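Local coordinates for processed glycerol phosphate lipoteichoic acid synthase 2 (Bacillus subtilis, PDB 2W8D), which belongs to the sulfatase family within the alkaline phosphatase clan and holds a magnesium ion in its alpha/beta fold, at residues E177-L182 against E236-D241; L185-Y190 against D245-K250; L292-A297 against A314-H319. One frame throughout, in Å; residues are numbered along the deposited sequence.

Contact 1: residues E177-L182 against E236-D241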
loop_
_atom_site.group_PDB
_atom_site.type_symbol
_atom_site.label_atom_id
_atom_site.label_comp_id
_atom_site.label_asym_id
_atom_site.label_seq_id
_atom_site.Cartn_x
_atom_site.Cartn_y
_atom_site.Cartn_z
ATOM N N GLU A 177 -7.180 12.066 17.657
ATOM C CA GLU A 177 -8.360 11.356 18.146
ATOM C C GLU A 177 -8.246 9.825 18.107
ATOM O O GLU A 177 -8.830 9.132 18.949
ATOM C CB GLU A 177 -9.612 11.859 17.417
ATOM C CG GLU A 177 -10.192 13.113 18.094
ATOM C CD GLU A 177 -11.099 13.937 17.188
ATOM O OE1 GLU A 177 -12.275 13.560 17.013
ATOM O OE2 GLU A 177 -10.645 14.986 16.685
ATOM N N SER A 178 -7.456 9.315 17.163
ATOM C CA SER A 178 -7.191 7.882 17.082
ATOM C C SER A 178 -6.341 7.315 18.230
ATOM O O SER A 178 -6.424 6.117 18.505
ATOM C CB SER A 178 -6.551 7.514 15.740
ATOM O OG SER A 178 -7.384 7.875 14.650
HETATM N N MSE A 179 -5.544 8.154 18.897
HETATM C CA MSE A 179 -4.667 7.689 19.988
HETATM C C MSE A 179 -5.373 6.889 21.090
HETATM O O MSE A 179 -5.060 5.706 21.253
HETATM C CB MSE A 179 -3.783 8.807 20.564
HETATM C CG MSE A 179 -2.822 9.452 19.535
HETATM SE SE MSE A 179 -2.015 8.266 18.138
HETATM C CE MSE A 179 -0.733 7.280 19.246
ATOM N N PRO A 180 -6.350 7.492 21.812
ATOM C CA PRO A 180 -7.009 6.693 22.875
ATOM C C PRO A 180 -7.731 5.466 22.333
ATOM O O PRO A 180 -7.840 4.456 23.007
ATOM C CB PRO A 180 -8.021 7.668 23.511
ATOM C CG PRO A 180 -8.124 8.824 22.553
ATOM C CD PRO A 180 -6.827 8.887 21.789
ATOM N N LEU A 181 -8.204 5.542 21.098
ATOM C CA LEU A 181 -8.843 4.395 20.522
ATOM C C LEU A 181 -7.784 3.312 20.315
ATOM O O LEU A 181 -7.983 2.158 20.664
ATOM C CB LEU A 181 -9.565 4.781 19.235
ATOM C CG LEU A 181 -10.599 5.891 19.440
ATOM C CD1 LEU A 181 -11.070 6.375 18.094
ATOM C CD2 LEU A 181 -11.822 5.447 20.369
ATOM N N LEU A 182 -6.631 3.694 19.803
ATOM C CA LEU A 182 -5.575 2.728 19.536
ATOM C C LEU A 182 -4.988 2.118 20.804
ATOM O O LEU A 182 -4.652 0.934 20.818
ATOM C CB LEU A 182 -4.456 3.375 18.736
ATOM C CG LEU A 182 -3.295 2.445 18.435
ATOM C CD1 LEU A 182 -3.709 1.418 17.369
ATOM C CD2 LEU A 182 -2.110 3.278 17.994
ATOM N N GLU A 236 4.505 12.910 11.165
ATOM C CA GLU A 236 5.381 13.382 12.259
ATOM C C GLU A 236 4.657 13.397 13.605
ATOM O O GLU A 236 5.135 12.799 14.577
ATOM C CB GLU A 236 5.976 14.778 11.950
ATOM C CG GLU A 236 6.742 15.409 13.149
ATOM C CD GLU A 236 7.357 16.778 12.859
ATOM O OE1 GLU A 236 6.897 17.503 11.956
ATOM O OE2 GLU A 236 8.307 17.154 13.580
ATOM N N GLN A 237 3.494 14.047 13.667
ATOM C CA GLN A 237 2.725 14.077 14.930
ATOM C C GLN A 237 2.366 12.646 15.363
ATOM O O GLN A 237 2.639 12.257 16.485
ATOM C CB GLN A 237 1.488 14.978 14.811
ATOM C CG GLN A 237 0.422 14.785 15.888
ATOM C CD GLN A 237 -0.997 14.848 15.324
ATOM O OE1 GLN A 237 -1.344 15.802 14.634
ATOM N NE2 GLN A 237 -1.828 13.819 15.619
ATOM N N PHE A 238 1.798 11.853 14.472
ATOM C CA PHE A 238 1.501 10.436 14.758
ATOM C C PHE A 238 2.696 9.675 15.362
ATOM O O PHE A 238 2.551 8.981 16.385
ATOM C CB PHE A 238 1.005 9.747 13.491
ATOM C CG PHE A 238 0.474 8.359 13.693
ATOM C CD1 PHE A 238 -0.452 8.068 14.719
ATOM C CD2 PHE A 238 0.821 7.349 12.798
ATOM C CE1 PHE A 238 -0.992 6.763 14.868
ATOM C CE2 PHE A 238 0.272 6.027 12.926
ATOM C CZ PHE A 238 -0.643 5.739 13.972
ATOM N N PHE A 239 3.864 9.803 14.736
ATOM C CA PHE A 239 5.101 9.218 15.262
ATOM C C PHE A 239 5.477 9.761 16.638
ATOM O O PHE A 239 5.826 8.982 17.515
ATOM C CB PHE A 239 6.269 9.448 14.292
ATOM C CG PHE A 239 6.460 8.352 13.273
ATOM C CD1 PHE A 239 5.421 7.928 12.480
ATOM C CD2 PHE A 239 7.695 7.759 13.114
ATOM C CE1 PHE A 239 5.617 6.936 11.536
ATOM C CE2 PHE A 239 7.883 6.762 12.169
ATOM C CZ PHE A 239 6.879 6.368 11.385
ATOM N N ASN A 240 5.421 11.078 16.846
ATOM C CA ASN A 240 5.708 11.631 18.183
ATOM C C ASN A 240 4.807 10.984 19.226
ATOM O O ASN A 240 5.277 10.522 20.251
ATOM C CB ASN A 240 5.540 13.155 18.241
ATOM C CG ASN A 240 6.602 13.905 17.453
ATOM O OD1 ASN A 240 7.780 13.516 17.395
ATOM N ND2 ASN A 240 6.189 15.009 16.844
ATOM N N ASP A 241 3.510 10.929 18.939
ATOM C CA ASP A 241 2.535 10.304 19.855
ATOM C C ASP A 241 2.737 8.797 20.032
ATOM O O ASP A 241 2.561 8.285 21.124
ATOM C CB ASP A 241 1.094 10.634 19.454
ATOM C CG ASP A 241 0.730 12.103 19.689
ATOM O OD1 ASP A 241 1.466 12.815 20.398
ATOM O OD2 ASP A 241 -0.307 12.558 19.158
#
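Met179, present as selenomethionine, reaches from helix 171-183 to Phe238 and Asp241 on helix 219-244. Its CB starts toward the second helix. CG is anti to the carbonyl carbon (chi1 -60°) and lies beside Asp241, with CG 4.0 Å from Asp241 OD2. The chain then bends at chi2 and again at chi3. The first bend brings SE to the edge of the Phe238 ring, close to its plane. Met179 SE is 3.7 Å from Phe238 CE1 and 4.9 Å from the ring centroid, 81° off the ring normal. This is a Met-aromatic contact of the edge-on kind. The two helices lie on the same face of the central sheet. Ser178 and Phe238 both reach Phe193 of strand 189-194, and Leu182 touches Phe189 and Thr191 of that strand. Beyond the selenium, the methyl continues along helix 219-244 to Asp241: Met179 CE lies 3.8 Å from Asp241 CB. The methyl meets CB and the backbone carbonyl group of Asp241, not its carboxylate. That carboxylate has a polar partner in Lys176, through a salt bridge from OD2. Phe238 also stacks on the ring of Phe175.

Contact 2: residues L185-Y190 against D245-K250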
loop_
_atom_site.group_PDB
_atom_site.type_symbol
_atom_site.label_atom_id
_atom_site.label_comp_id
_atom_site.label_asym_id
_atom_site.label_seq_id
_atom_site.Cartn_x
_atom_site.Cartn_y
_atom_site.Cartn_z
ATOM N N LEU A 185 -6.700 -0.928 22.518
ATOM C CA LEU A 185 -6.702 -2.215 21.825
ATOM C C LEU A 185 -5.900 -3.271 22.578
ATOM O O LEU A 185 -4.733 -3.057 22.911
ATOM C CB LEU A 185 -6.167 -2.069 20.398
ATOM C CG LEU A 185 -7.131 -1.905 19.215
ATOM C CD1 LEU A 185 -8.297 -0.974 19.495
ATOM C CD2 LEU A 185 -6.376 -1.455 17.945
ATOM N N PRO A 186 -6.513 -4.441 22.827
ATOM C CA PRO A 186 -5.717 -5.492 23.470
ATOM C C PRO A 186 -4.562 -5.875 22.524
ATOM O O PRO A 186 -4.738 -5.920 21.308
ATOM C CB PRO A 186 -6.719 -6.627 23.659
ATOM C CG PRO A 186 -7.754 -6.384 22.634
ATOM C CD PRO A 186 -7.814 -4.926 22.345
ATOM N N GLN A 187 -3.389 -6.096 23.095
ATOM C CA GLN A 187 -2.162 -6.327 22.346
ATOM C C GLN A 187 -1.862 -7.823 22.263
ATOM O O GLN A 187 -2.140 -8.548 23.210
ATOM C CB GLN A 187 -1.014 -5.569 23.031
ATOM C CG GLN A 187 -0.958 -4.089 22.610
ATOM C CD GLN A 187 0.250 -3.367 23.137
ATOM O OE1 GLN A 187 1.389 -3.798 22.937
ATOM N NE2 GLN A 187 0.014 -2.248 23.807
ATOM N N PRO A 188 -1.307 -8.301 21.132
ATOM C CA PRO A 188 -0.852 -7.565 19.948
ATOM C C PRO A 188 -1.990 -7.144 19.045
ATOM O O PRO A 188 -3.013 -7.813 18.986
ATOM C CB PRO A 188 0.022 -8.578 19.222
ATOM C CG PRO A 188 -0.518 -9.915 19.623
ATOM C CD PRO A 188 -1.250 -9.764 20.930
ATOM N N PHE A 189 -1.810 -6.037 18.327
ATOM C CA PHE A 189 -2.845 -5.573 17.412
ATOM C C PHE A 189 -2.318 -5.322 16.020
ATOM O O PHE A 189 -1.148 -4.985 15.840
ATOM C CB PHE A 189 -3.556 -4.333 17.959
ATOM C CG PHE A 189 -2.650 -3.153 18.172
ATOM C CD1 PHE A 189 -2.076 -2.489 17.095
ATOM C CD2 PHE A 189 -2.377 -2.698 19.441
ATOM C CE1 PHE A 189 -1.214 -1.389 17.311
ATOM C CE2 PHE A 189 -1.545 -1.610 19.654
ATOM C CZ PHE A 189 -0.967 -0.963 18.601
ATOM N N TYR A 190 -3.200 -5.465 15.030
ATOM C CA TYR A 190 -2.893 -5.200 13.636
ATOM C C TYR A 190 -3.892 -4.148 13.145
ATOM O O TYR A 190 -5.099 -4.396 13.165
ATOM C CB TYR A 190 -3.069 -6.503 12.860
ATOM C CG TYR A 190 -2.998 -6.402 11.334
ATOM C CD1 TYR A 190 -4.071 -5.907 10.577
ATOM C CD2 TYR A 190 -1.879 -6.886 10.669
ATOM C CE1 TYR A 190 -3.984 -5.868 9.183
ATOM C CE2 TYR A 190 -1.786 -6.868 9.321
ATOM C CZ TYR A 190 -2.811 -6.348 8.580
ATOM O OH TYR A 190 -2.625 -6.375 7.242
ATOM N N ASP A 245 3.429 7.128 24.010
ATOM C CA ASP A 245 2.675 6.038 24.632
ATOM C C ASP A 245 3.387 4.683 24.644
ATOM O O ASP A 245 2.871 3.721 25.197
ATOM C CB ASP A 245 1.249 5.940 24.083
ATOM C CG ASP A 245 1.196 5.643 22.576
ATOM O OD1 ASP A 245 1.956 4.786 22.055
ATOM O OD2 ASP A 245 0.359 6.266 21.885
ATOM N N GLY A 246 4.577 4.613 24.052
ATOM C CA GLY A 246 5.386 3.385 24.097
ATOM C C GLY A 246 5.101 2.352 23.004
ATOM O O GLY A 246 5.695 1.271 22.980
ATOM N N LEU A 247 4.203 2.673 22.085
ATOM C CA LEU A 247 3.846 1.713 21.033
ATOM C C LEU A 247 4.863 1.647 19.886
ATOM O O LEU A 247 4.852 0.694 19.105
ATOM C CB LEU A 247 2.422 1.953 20.528
ATOM C CG LEU A 247 1.282 1.765 21.553
ATOM C CD1 LEU A 247 -0.072 2.164 21.004
ATOM C CD2 LEU A 247 1.231 0.351 22.065
ATOM N N TYR A 248 5.748 2.642 19.808
ATOM C CA TYR A 248 6.728 2.741 18.709
ATOM C C TYR A 248 7.741 1.601 18.725
ATOM O O TYR A 248 8.035 1.013 17.683
ATOM C CB TYR A 248 7.461 4.073 18.766
ATOM C CG TYR A 248 8.390 4.342 17.606
ATOM C CD1 TYR A 248 7.895 4.780 16.386
ATOM C CD2 TYR A 248 9.778 4.208 17.743
ATOM C CE1 TYR A 248 8.747 5.055 15.307
ATOM C CE2 TYR A 248 10.652 4.486 16.663
ATOM C CZ TYR A 248 10.122 4.913 15.465
ATOM O OH TYR A 248 10.933 5.184 14.389
ATOM N N ASP A 249 8.247 1.284 19.915
ATOM C CA ASP A 249 9.171 0.173 20.134
ATOM C C ASP A 249 8.453 -1.189 20.140
ATOM O O ASP A 249 9.071 -2.251 20.056
ATOM C CB ASP A 249 9.932 0.380 21.466
ATOM C CG ASP A 249 10.807 1.630 21.460
ATOM O OD1 ASP A 249 11.552 1.859 20.478
ATOM O OD2 ASP A 249 10.773 2.382 22.458
ATOM N N LYS A 250 7.137 -1.161 20.235
ATOM C CA LYS A 250 6.391 -2.406 20.276
ATOM C C LYS A 250 5.786 -2.730 18.937
ATOM O O LYS A 250 4.878 -3.573 18.870
ATOM C CB LYS A 250 5.291 -2.335 21.339
ATOM C CG LYS A 250 5.815 -2.328 22.780
ATOM C CD LYS A 250 4.787 -1.747 23.739
ATOM C CE LYS A 250 5.456 -1.279 25.030
ATOM N NZ LYS A 250 4.494 -0.741 26.049
#
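Leu247 and Lys250 carry the contact from the loop 245-250, meeting Phe189 and Gln187. The loop opens at Asp245. Its OD1 accepts a hydrogen bond from the backbone N of Leu247, with Leu247 N 3.1 Å from Asp245 OD1 and an N-H...O angle of 149°. This is an Asx turn, and the amide approaches nearly in line with the C-O bond. Gly246 follows with a positive phi of 87°, the first residue after helix 219-244 to leave helical angles. Leu247 then points toward 185-190. CD1 comes to the edge of the Phe189 ring, near its plane, with Leu247 CD1 4.0 Å from Phe189 CZ. A chi1 of 61° sets Phe189 CG between the backbone N and the carbonyl carbon, and this turns the ring edge to that methyl. CD2 meets the amide end of Gln187, at 3.4 Å from Leu247 CD2 to Gln187 NE2, and also grazes Phe189 CE2. Phe189 and Leu247 are buried, while Gln187 and Lys250 form the exposed side of the contact. The loop closes a beta-alpha-beta unit: strand 189-194, helix 219-244 and strand 251-257, with both strands parallel to strand 33-39, which lies between them. Leu182 of helix 171-183 also touches Leu247. Past Tyr248 and Asp249, the backbone N of Lys250 makes a weak bond back to the carbonyl oxygen of Leu247. The extended Lys250 side chain crosses that of Gln187 at about a right angle, with Lys250 CD 4.0 Å from Gln187 OE1. That oxygen has its polar partner in Asn33 ND2, and Lys250 also lies on Asn33.

Contact 3: residues L292-A297 against A314-H319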
loop_
_atom_site.group_PDB
_atom_site.type_symbol
_atom_site.label_atom_id
_atom_site.label_comp_id
_atom_site.label_asym_id
_atom_site.label_seq_id
_atom_site.Cartn_x
_atom_site.Cartn_y
_atom_site.Cartn_z
ATOM N N LEU A 292 7.349 3.347 0.158
ATOM C CA LEU A 292 7.025 2.309 1.100
ATOM C C LEU A 292 8.059 2.436 2.196
ATOM O O LEU A 292 9.246 2.448 1.904
ATOM C CB LEU A 292 7.099 0.923 0.466
ATOM C CG LEU A 292 6.997 -0.201 1.519
ATOM C CD1 LEU A 292 5.621 -0.279 2.266
ATOM C CD2 LEU A 292 7.316 -1.567 0.905
ATOM N N PHE A 293 7.602 2.557 3.433
ATOM C CA PHE A 293 8.488 2.649 4.604
ATOM C C PHE A 293 8.096 1.513 5.549
ATOM O O PHE A 293 6.906 1.254 5.715
ATOM C CB PHE A 293 8.276 3.975 5.364
ATOM C CG PHE A 293 8.659 5.191 4.594
ATOM C CD1 PHE A 293 9.938 5.696 4.680
ATOM C CD2 PHE A 293 7.733 5.848 3.779
ATOM C CE1 PHE A 293 10.314 6.843 3.953
ATOM C CE2 PHE A 293 8.098 6.989 3.083
ATOM C CZ PHE A 293 9.404 7.483 3.175
ATOM N N ILE A 294 9.080 0.818 6.118
ATOM C CA ILE A 294 8.822 -0.161 7.160
ATOM C C ILE A 294 9.804 0.102 8.310
ATOM O O ILE A 294 11.018 -0.038 8.135
ATOM C CB ILE A 294 9.030 -1.630 6.692
ATOM C CG1 ILE A 294 8.085 -2.024 5.572
ATOM C CG2 ILE A 294 8.845 -2.578 7.838
ATOM C CD1 ILE A 294 8.437 -3.358 4.985
ATOM N N HIS A 295 9.279 0.495 9.463
ATOM C CA HIS A 295 10.095 0.564 10.656
ATOM C C HIS A 295 9.635 -0.548 11.571
ATOM O O HIS A 295 8.535 -0.521 12.098
ATOM C CB HIS A 295 10.017 1.927 11.336
ATOM C CG HIS A 295 10.950 2.056 12.505
ATOM N ND1 HIS A 295 10.607 1.658 13.776
ATOM C CD2 HIS A 295 12.232 2.494 12.582
ATOM C CE1 HIS A 295 11.633 1.843 14.593
ATOM N NE2 HIS A 295 12.631 2.352 13.891
ATOM N N ALA A 296 10.466 -1.577 11.660
ATOM C CA ALA A 296 10.236 -2.725 12.487
ATOM C C ALA A 296 11.184 -2.514 13.635
ATOM O O ALA A 296 12.414 -2.444 13.448
ATOM C CB ALA A 296 10.573 -3.971 11.742
ATOM N N ALA A 297 10.620 -2.376 14.827
ATOM C CA ALA A 297 11.425 -2.071 16.016
ATOM C C ALA A 297 12.189 -3.302 16.450
ATOM O O ALA A 297 11.621 -4.410 16.477
ATOM C CB ALA A 297 10.532 -1.588 17.135
ATOM N N ALA A 314 2.524 -7.841 2.023
ATOM C CA ALA A 314 1.950 -8.746 3.029
ATOM C C ALA A 314 2.906 -9.863 3.454
ATOM O O ALA A 314 3.045 -10.098 4.651
ATOM C CB ALA A 314 0.582 -9.330 2.565
ATOM N N PRO A 315 3.558 -10.553 2.472
ATOM C CA PRO A 315 4.591 -11.557 2.832
ATOM C C PRO A 315 5.866 -10.985 3.433
ATOM O O PRO A 315 6.559 -11.685 4.166
ATOM C CB PRO A 315 4.923 -12.230 1.500
ATOM C CG PRO A 315 4.247 -11.364 0.408
ATOM C CD PRO A 315 3.095 -10.722 1.075
ATOM N N THR A 316 6.207 -9.740 3.129
ATOM C CA THR A 316 7.381 -9.146 3.730
ATOM C C THR A 316 7.090 -9.066 5.236
ATOM O O THR A 316 7.882 -9.532 6.072
ATOM C CB THR A 316 7.678 -7.735 3.098
ATOM O OG1 THR A 316 7.721 -7.827 1.657
ATOM C CG2 THR A 316 8.964 -7.174 3.597
ATOM N N ILE A 317 5.919 -8.521 5.551
ATOM C CA ILE A 317 5.485 -8.263 6.909
ATOM C C ILE A 317 5.284 -9.535 7.683
ATOM O O ILE A 317 5.744 -9.649 8.808
ATOM C CB ILE A 317 4.182 -7.473 6.914
ATOM C CG1 ILE A 317 4.393 -6.143 6.179
ATOM C CG2 ILE A 317 3.672 -7.262 8.348
ATOM C CD1 ILE A 317 5.662 -5.401 6.605
ATOM N N LEU A 318 4.596 -10.497 7.083
ATOM C CA LEU A 318 4.357 -11.775 7.730
ATOM C C LEU A 318 5.680 -12.455 8.078
ATOM O O LEU A 318 5.857 -12.929 9.192
ATOM C CB LEU A 318 3.488 -12.661 6.842
ATOM C CG LEU A 318 2.063 -13.040 7.249
ATOM C CD1 LEU A 318 1.472 -12.307 8.477
ATOM C CD2 LEU A 318 1.147 -12.988 6.061
ATOM N N HIS A 319 6.612 -12.443 7.129
ATOM C CA HIS A 319 7.949 -12.986 7.332
ATOM C C HIS A 319 8.669 -12.314 8.481
ATOM O O HIS A 319 9.219 -13.009 9.327
ATOM C CB HIS A 319 8.777 -12.987 6.035
ATOM C CG HIS A 319 8.302 -14.005 5.041
ATOM N ND1 HIS A 319 8.815 -14.109 3.765
ATOM C CD2 HIS A 319 7.329 -14.949 5.133
ATOM C CE1 HIS A 319 8.190 -15.077 3.118
ATOM N NE2 HIS A 319 7.288 -15.606 3.928
#
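Ile294 of strand 292-296 meets Ile317 and Thr316 of helix 313-320 through one methyl, CD1. The Ile294 side chain leaves the strand toward the helix. Its CG1 is anti to the carbonyl carbon, and chi2 of 171° keeps the chain straight to CD1, so the longer branch reaches across. Ile317 comes from the other side in a different way. Its CB starts off to one side, and the bend at chi2 (-47°) leads its CD1 to the strand. The two longer branches therefore touch end to end, with Ile294 CD1 3.8 Å from Ile317 CD1, while the chains themselves run at an oblique angle. Thr316 is turned more directly at the strand. It offers its methyl, and Ile294 CD1 lies 4.1 Å from Thr316 CG2. The Ile294 methyl thus has one partner from each of two successive helix residues. The hydroxyl of Thr316 is used elsewhere: OG1 bonds to the carbonyl oxygen of Asp312 and to the backbone N of Ile335. All three side chains are buried, and the contact is entirely apolar. The backbones stay well apart, with 8.8 Å between Ile294 CA and Ile317 CA. Strand 292-296 runs antiparallel to both of its neighbours in the central sheet, 70-76 and 251-257. Ile294 also packs on Phe70, Phe72 and Ile252 of these strands, and Ile317 on Val254. The next residue back, Phe293, packs on Leu60, Leu63 and Ala64 of helix 58-65, so this strand lies between helix 58-65 and helix 313-320.

Overall arrangement
Contacts 1 and 2 have centres 12 Å apart and touch directly. Leu182 CD2 lies 3.8 Å from Leu247 CD1, which joins the helix pair to the loop after helix 219-244. Contact 3 is 15 Å from contact 2 and 20 Å from contact 1, centre to centre. Contacts 2 and 3 meet where the ring of Tyr248 stacks on that of His295. Contacts 1 and 3 do not touch, their nearest atoms being about 5 Å apart. Contacts 2 and 3 both reach the central sheet, and the helices of contact 1 pack on it. Strand 251-257, which follows the loop of contact 2, leads straight to Asp258 and His259 of the magnesium site; Glu40 and Thr84, modified to phosphothreonine, complete it.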